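Local coordinates for protein succinylglutamate desuccinylase (Chromobacterium violaceum, PDB 1YW4) that probably hydrolyses N-succinyl-L-glutamate to succinate and L-glutamate with one zinc ion per subunit, the last step of arginine degradation by the AST pathway, at residues R18-W21 against L27-R30; W31-C36 against E129-E134; P5-H10 against V37-D42. All blocks are in the same frame, centred on the assembly; numbering follows the deposited sequence.

Contact 1 of 3, residues R18-W21 against L27-R30; sequences RAEW and LAAR
Trp21 and Ala29 form the firm part of this contact. They are an antiparallel hydrogen-bonded pair, held by Trp21 N to Ala29 O at 2.8 Å and, in return, Ala29 N to Trp21 O at 2.8 Å. The neighbouring alpha carbons add to the same ladder: Glu20 CA comes within 3.1 Å of Ala29 O in a C-H...O contact, and Ala28 CA lies 3.4 Å from Trp21 O in another. Here the side chains are apolar and buried, Trp21 CB lying 4.3 Å from Ala29 CB. The indole is directed off the pair, into a stack with His3 and edge-to-face meetings with His10 and Trp31.

The other face, that of Glu20 and Arg30, is the looser, solvent-facing side. These two form the adjacent non-hydrogen-bonded pair and run side by side in the same direction. In Glu20 a chi1 of 173° turns CG away from the backbone N, and the extended chain passes over Ala28 and alongside Arg30: its CD rests 3.6 Å from Ala28 CB, and OE1 reaches Arg30 NE at 2.9 Å. That salt bridge meets the guanidinium at its edge, only 4° out of plane. A water accepts from Arg30 NH2 and donates weakly to Glu20 OE1.

Arg30 NH2 also forms a salt bridge with Asp42, so the guanidinium is shared between two carboxylates. The paired backbone bonds thus define the register of the hairpin above a buried apolar face, while solvent would probably screen the hydrated ion pair on its outer face.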
# COMPACT_ATOMS: atom_id res chain seq x y z
N ARG A 18 27.96 -10.78 -38.09
CA ARG A 18 27.89 -11.93 -37.20
C ARG A 18 29.26 -12.56 -36.96
O ARG A 18 29.38 -13.79 -36.86
CB ARG A 18 26.93 -12.98 -37.77
CG ARG A 18 25.47 -12.79 -37.37
CD ARG A 18 24.86 -11.52 -37.93
NE ARG A 18 23.41 -11.47 -37.69
CZ ARG A 18 22.60 -10.51 -38.12
NH1 ARG A 18 23.09 -9.50 -38.83
NH2 ARG A 18 21.31 -10.56 -37.85
N ALA A 19 30.28 -11.73 -36.87
CA ALA A 19 31.64 -12.21 -36.65
C ALA A 19 31.83 -12.69 -35.22
O ALA A 19 31.05 -12.36 -34.33
CB ALA A 19 32.63 -11.09 -36.95
N GLU A 20 32.86 -13.50 -35.00
CA GLU A 20 33.18 -14.00 -33.67
C GLU A 20 34.60 -13.59 -33.33
O GLU A 20 35.51 -13.74 -34.16
CB GLU A 20 33.04 -15.53 -33.58
CG GLU A 20 33.53 -16.12 -32.25
CD GLU A 20 33.43 -17.64 -32.17
OE1 GLU A 20 32.33 -18.17 -31.93
OE2 GLU A 20 34.46 -18.32 -32.36
N TRP A 21 34.79 -13.07 -32.12
CA TRP A 21 36.11 -12.64 -31.66
C TRP A 21 36.60 -13.54 -30.55
O TRP A 21 35.85 -13.91 -29.64
CB TRP A 21 36.06 -11.21 -31.12
CG TRP A 21 35.60 -10.17 -32.08
CD1 TRP A 21 35.47 -10.30 -33.43
CD2 TRP A 21 35.24 -8.82 -31.77
NE1 TRP A 21 35.06 -9.11 -33.99
CE2 TRP A 21 34.91 -8.19 -32.99
CE3 TRP A 21 35.17 -8.08 -30.58
CZ2 TRP A 21 34.51 -6.85 -33.06
CZ3 TRP A 21 34.78 -6.74 -30.64
CH2 TRP A 21 34.45 -6.14 -31.88
N LEU A 27 37.60 -18.51 -24.66
CA LEU A 27 36.21 -18.11 -24.78
C LEU A 27 35.98 -17.32 -26.07
O LEU A 27 36.93 -17.02 -26.81
CB LEU A 27 35.80 -17.30 -23.54
CG LEU A 27 36.02 -17.99 -22.18
CD1 LEU A 27 35.50 -17.10 -21.05
CD2 LEU A 27 35.30 -19.33 -22.15
N ALA A 28 34.74 -16.96 -26.35
CA ALA A 28 34.48 -16.22 -27.57
C ALA A 28 33.33 -15.23 -27.46
O ALA A 28 32.44 -15.38 -26.63
CB ALA A 28 34.20 -17.20 -28.71
N ALA A 29 33.38 -14.21 -28.31
CA ALA A 29 32.34 -13.20 -28.34
C ALA A 29 31.68 -13.36 -29.70
O ALA A 29 32.35 -13.25 -30.73
CB ALA A 29 32.94 -11.81 -28.18
N ARG A 30 30.38 -13.64 -29.70
CA ARG A 30 29.64 -13.84 -30.94
C ARG A 30 28.64 -12.73 -31.21
O ARG A 30 27.78 -12.45 -30.38
CB ARG A 30 28.88 -15.18 -30.90
CG ARG A 30 29.77 -16.41 -30.99
CD ARG A 30 29.00 -17.72 -30.78
NE ARG A 30 29.92 -18.79 -30.40
CZ ARG A 30 29.60 -19.81 -29.61
NH1 ARG A 30 28.38 -19.92 -29.10
NH2 ARG A 30 30.52 -20.73 -29.30
O HOH W 1 33.51 -20.51 -30.60

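Contact 2 of 3, residues W31-C36 against E129-E134; sequences WLAPGC and ETLAAE
One methyl group of Leu131 carries this contact: CD2 stands 3.8 Å from Ala33 CB and equally 3.8 Å from Cys36 SG. Ala33 CB and Cys36 SG are themselves about 4.3 Å apart, so the three atoms make a nearly even triangle with the leucine methyl at the helix-side corner. Seen from CD2, the two partners are separated by roughly 69°, which places the methyl against the notch between them. Cys36 CB, 3.9 Å from Leu131 CD2, closes the notch further.

The torsions explain this aim. Leu131 has CG anti to its carbonyl carbon (chi1 -84°), which sends the branch outward from helix 120-137; a chi2 of 49° then sets CD2 rather than CD1 toward 31-36. On the strand side, the sulfur of Cys36 holds one corner beside the methyl and Ala33 CB the other.

Ala33 and Cys36 can face the same helix because the chain between them reverses in a type II turn, closed by Cys36 N to Ala33 O at 3.0 Å, with Gly35 at the position of positive phi. Leu32 N adds a bond to Cys36 O. Around the triangle, Met87 of strand 83-88 touches both Leu131 and Cys36, and Arg124 of the helix donates to Pro34 O.

Two residues of one strand, Leu32 and Ala33, sit opposite the single Cys36, a classic beta bulge where the turn links strands 27-33 and 36-39 as a hairpin. Its packing against a helix lying over the sheet is the layered helix-on-sheet construction of alpha/beta domains such as the zinc-peptidase-like catalytic domain of this family.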
# COMPACT_ATOMS: atom_id res chain seq x y z
N TRP A 31 28.78 -12.08 -32.36
CA TRP A 31 27.83 -11.03 -32.73
C TRP A 31 26.63 -11.76 -33.32
O TRP A 31 26.73 -12.40 -34.37
CB TRP A 31 28.46 -10.09 -33.76
CG TRP A 31 29.51 -9.25 -33.12
CD1 TRP A 31 30.84 -9.54 -33.00
CD2 TRP A 31 29.30 -8.03 -32.41
NE1 TRP A 31 31.47 -8.58 -32.25
CE2 TRP A 31 30.55 -7.64 -31.87
CE3 TRP A 31 28.18 -7.22 -32.17
CZ2 TRP A 31 30.71 -6.47 -31.11
CZ3 TRP A 31 28.34 -6.07 -31.40
CH2 TRP A 31 29.59 -5.71 -30.89
N LEU A 32 25.50 -11.66 -32.62
CA LEU A 32 24.28 -12.33 -33.02
C LEU A 32 23.43 -11.48 -33.95
O LEU A 32 22.60 -12.01 -34.68
CB LEU A 32 23.46 -12.68 -31.77
CG LEU A 32 24.15 -13.53 -30.68
CD1 LEU A 32 23.17 -13.74 -29.54
CD2 LEU A 32 24.60 -14.87 -31.26
N ALA A 33 23.65 -10.17 -33.92
CA ALA A 33 22.92 -9.22 -34.76
C ALA A 33 23.61 -7.89 -34.55
O ALA A 33 24.55 -7.81 -33.76
CB ALA A 33 21.46 -9.13 -34.31
N PRO A 34 23.18 -6.84 -35.27
CA PRO A 34 23.83 -5.54 -35.09
C PRO A 34 23.73 -5.10 -33.64
O PRO A 34 22.66 -5.15 -33.03
CB PRO A 34 23.05 -4.64 -36.04
CG PRO A 34 22.68 -5.58 -37.16
CD PRO A 34 22.22 -6.79 -36.38
N GLY A 35 24.86 -4.70 -33.06
CA GLY A 35 24.84 -4.27 -31.67
C GLY A 35 24.50 -5.33 -30.63
O GLY A 35 24.29 -4.98 -29.47
N CYS A 36 24.42 -6.60 -31.01
CA CYS A 36 24.13 -7.65 -30.03
C CYS A 36 25.28 -8.63 -30.03
O CYS A 36 25.56 -9.25 -31.06
CB CYS A 36 22.82 -8.36 -30.38
SG CYS A 36 21.42 -7.17 -30.46
N GLU A 129 13.63 -8.85 -28.65
CA GLU A 129 12.79 -9.73 -27.83
C GLU A 129 13.16 -11.17 -28.12
O GLU A 129 13.43 -11.97 -27.23
CB GLU A 129 11.29 -9.54 -28.16
CG GLU A 129 10.70 -8.17 -27.83
CD GLU A 129 9.18 -8.16 -27.89
OE1 GLU A 129 8.60 -9.02 -28.59
OE2 GLU A 129 8.56 -7.30 -27.24
N THR A 130 13.20 -11.50 -29.40
CA THR A 130 13.53 -12.86 -29.83
C THR A 130 14.91 -13.30 -29.33
O THR A 130 15.06 -14.38 -28.77
CB THR A 130 13.46 -12.96 -31.36
OG1 THR A 130 12.14 -12.61 -31.79
CG2 THR A 130 13.79 -14.37 -31.83
N LEU A 131 15.92 -12.46 -29.55
CA LEU A 131 17.28 -12.76 -29.10
C LEU A 131 17.31 -12.99 -27.59
O LEU A 131 17.92 -13.95 -27.13
CB LEU A 131 18.23 -11.63 -29.49
CG LEU A 131 18.82 -11.67 -30.91
CD1 LEU A 131 17.72 -11.88 -31.93
CD2 LEU A 131 19.57 -10.36 -31.21
N ALA A 132 16.66 -12.12 -26.83
CA ALA A 132 16.62 -12.26 -25.38
C ALA A 132 15.92 -13.55 -25.01
O ALA A 132 16.38 -14.27 -24.14
CB ALA A 132 15.89 -11.07 -24.75
N ALA A 133 14.81 -13.85 -25.68
CA ALA A 133 14.08 -15.08 -25.39
C ALA A 133 14.96 -16.31 -25.62
O ALA A 133 14.99 -17.21 -24.79
CB ALA A 133 12.81 -15.17 -26.24
N GLU A 134 15.66 -16.35 -26.75
CA GLU A 134 16.51 -17.50 -27.07
C GLU A 134 17.69 -17.58 -26.10
O GLU A 134 18.13 -18.66 -25.73
CB GLU A 134 17.01 -17.41 -28.51
CG GLU A 134 15.88 -17.34 -29.53
CD GLU A 134 16.39 -17.25 -30.97
OE1 GLU A 134 17.51 -16.72 -31.18
OE2 GLU A 134 15.67 -17.70 -31.89

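Contact 3 of 3, residues P5-H10 against V37-D42; sequences PSFLQH and VELNGD
Phe7 reaches from the first turn of helix 7-12 to Val37 and Leu39 on strand 36-39, and its ring can be traced atom by atom. CB, with the ring carbon CG anti to the carbonyl carbon (chi1 -76°), leaves the helix in the direction of the strand but is still about 5.1 Å from Val37 CG1. CG is hardly nearer. At CD1 the contact begins: this atom lies 4.0 Å from Val37 CG1, and the methyl sits at the ring edge, near its plane. One step on, CE1 comes 4.3 Å from Leu39 CD2, which approaches obliquely. CZ is the tip, and Leu39 CD2 is still about 4.5 Å from it. The edge running from CD1 to CZ thus rests along two strand residues that point to the same side of the sheet.

The branch of Val37 that does the touching is CG1, which its chi1 of 61° places between the backbone N and the carbonyl carbon. The phenylalanine and valine side chains cross at about a right angle. All three residues are buried, and the contact is wholly apolar.

Other parts of the fold complete the ring's surroundings. Trp21 meets it edge-to-face, its CE3-CZ3 edge directed at the phenyl face, and Leu70 and Ala74 of helix 61-75 also pack on it.

Just before the helix, Ser6 is the N-cap: its OG accepts from Gln9 N at 3.2 Å, nearly straight at 169°, and also bonds to Asp67. An N-capped helix thus packs its aromatic residue on one face of a strand near the edge of the sheet, the helix-on-sheet packing of alpha/beta folds.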
# COMPACT_ATOMS: atom_id res chain seq x y z
N PRO A 5 38.79 -2.07 -30.87
CA PRO A 5 38.93 -2.55 -29.49
C PRO A 5 37.64 -2.25 -28.72
O PRO A 5 37.39 -2.81 -27.65
CB PRO A 5 40.11 -1.75 -28.97
CG PRO A 5 39.98 -0.45 -29.69
CD PRO A 5 39.63 -0.88 -31.11
N SER A 6 36.83 -1.38 -29.30
CA SER A 6 35.55 -0.99 -28.72
C SER A 6 34.41 -1.77 -29.36
O SER A 6 34.20 -1.70 -30.57
CB SER A 6 35.31 0.51 -28.93
OG SER A 6 34.00 0.90 -28.53
N PHE A 7 33.67 -2.51 -28.53
CA PHE A 7 32.54 -3.28 -29.00
C PHE A 7 31.49 -2.31 -29.54
O PHE A 7 30.89 -2.54 -30.58
CB PHE A 7 31.96 -4.12 -27.85
CG PHE A 7 32.80 -5.34 -27.51
CD1 PHE A 7 32.28 -6.62 -27.69
CD2 PHE A 7 34.10 -5.21 -27.04
CE1 PHE A 7 33.04 -7.76 -27.41
CE2 PHE A 7 34.88 -6.35 -26.75
CZ PHE A 7 34.34 -7.62 -26.94
N LEU A 8 31.32 -1.20 -28.84
CA LEU A 8 30.35 -0.19 -29.23
C LEU A 8 30.62 0.38 -30.62
O LEU A 8 29.72 0.43 -31.46
CB LEU A 8 30.33 0.94 -28.18
CG LEU A 8 29.42 2.17 -28.40
CD1 LEU A 8 30.17 3.21 -29.18
CD2 LEU A 8 28.10 1.79 -29.09
N GLN A 9 31.86 0.78 -30.86
CA GLN A 9 32.23 1.35 -32.15
C GLN A 9 32.07 0.33 -33.28
O GLN A 9 31.71 0.68 -34.41
CB GLN A 9 33.66 1.87 -32.12
CG GLN A 9 33.92 2.93 -33.16
CD GLN A 9 32.93 4.08 -33.04
OE1 GLN A 9 32.85 4.74 -32.00
NE2 GLN A 9 32.16 4.31 -34.09
N HIS A 10 32.37 -0.93 -32.99
CA HIS A 10 32.23 -1.97 -34.00
C HIS A 10 30.77 -2.02 -34.42
O HIS A 10 30.46 -2.09 -35.60
CB HIS A 10 32.65 -3.32 -33.44
CG HIS A 10 32.44 -4.45 -34.40
ND1 HIS A 10 33.29 -4.69 -35.46
CD2 HIS A 10 31.47 -5.39 -34.48
CE1 HIS A 10 32.84 -5.72 -36.16
NE2 HIS A 10 31.73 -6.16 -35.58
N VAL A 37 25.93 -8.78 -28.88
CA VAL A 37 27.08 -9.68 -28.76
C VAL A 37 27.01 -10.55 -27.49
O VAL A 37 26.78 -10.07 -26.38
CB VAL A 37 28.43 -8.86 -28.80
CG1 VAL A 37 28.50 -7.87 -27.64
CG2 VAL A 37 29.62 -9.82 -28.78
N GLU A 38 27.18 -11.85 -27.70
CA GLU A 38 27.13 -12.83 -26.63
C GLU A 38 28.53 -13.32 -26.29
O GLU A 38 29.27 -13.76 -27.18
CB GLU A 38 26.27 -14.00 -27.09
CG GLU A 38 26.14 -15.09 -26.06
CD GLU A 38 25.63 -16.38 -26.68
OE1 GLU A 38 24.44 -16.70 -26.50
OE2 GLU A 38 26.43 -17.05 -27.36
N LEU A 39 28.90 -13.25 -25.01
CA LEU A 39 30.22 -13.70 -24.57
C LEU A 39 30.07 -14.86 -23.59
O LEU A 39 29.20 -14.84 -22.73
CB LEU A 39 30.99 -12.54 -23.89
CG LEU A 39 31.28 -11.26 -24.70
CD1 LEU A 39 30.03 -10.39 -24.71
CD2 LEU A 39 32.43 -10.47 -24.07
N ASN A 40 30.91 -15.88 -23.74
CA ASN A 40 30.88 -17.05 -22.85
C ASN A 40 29.50 -17.71 -22.84
O ASN A 40 29.07 -18.29 -21.84
CB ASN A 40 31.25 -16.63 -21.42
CG ASN A 40 31.65 -17.80 -20.54
OD1 ASN A 40 31.47 -17.77 -19.31
ND2 ASN A 40 32.21 -18.84 -21.15
N GLY A 41 28.81 -17.63 -23.97
CA GLY A 41 27.49 -18.22 -24.08
C GLY A 41 27.45 -19.73 -23.85
O GLY A 41 26.45 -20.26 -23.36
N ASP A 42 28.52 -20.43 -24.22
CA ASP A 42 28.57 -21.87 -24.05
C ASP A 42 28.80 -22.33 -22.61
O ASP A 42 28.87 -23.53 -22.35
CB ASP A 42 29.66 -22.47 -24.95
CG ASP A 42 29.39 -22.25 -26.42
OD1 ASP A 42 28.21 -22.02 -26.77
OD2 ASP A 42 30.34 -22.30 -27.22

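In the fold
The three contacts gather at one end of the subunit's sheet, where 20-23, 27-33 and 36-39 are successive antiparallel strands. Contacts 1 and 3 are closest, their centres about 7 Å apart, and are tied by Arg30 NH2 to Asp42 OD2 at 2.6 Å. Contact 2 lies about 13 Å from contact 1 and about 12 Å from contact 3, centre to centre. Cys36 and Val37, neighbours on one strand, point to opposite faces: contact 2 joins the strands to helix 120-137, contact 3 to helix 7-12. Trp31, on the strand side of contact 2, touches Phe7 and His10 of contact 3 and Trp21 of contact 1. All lie away from the zinc ligands His56, Glu59 and His149.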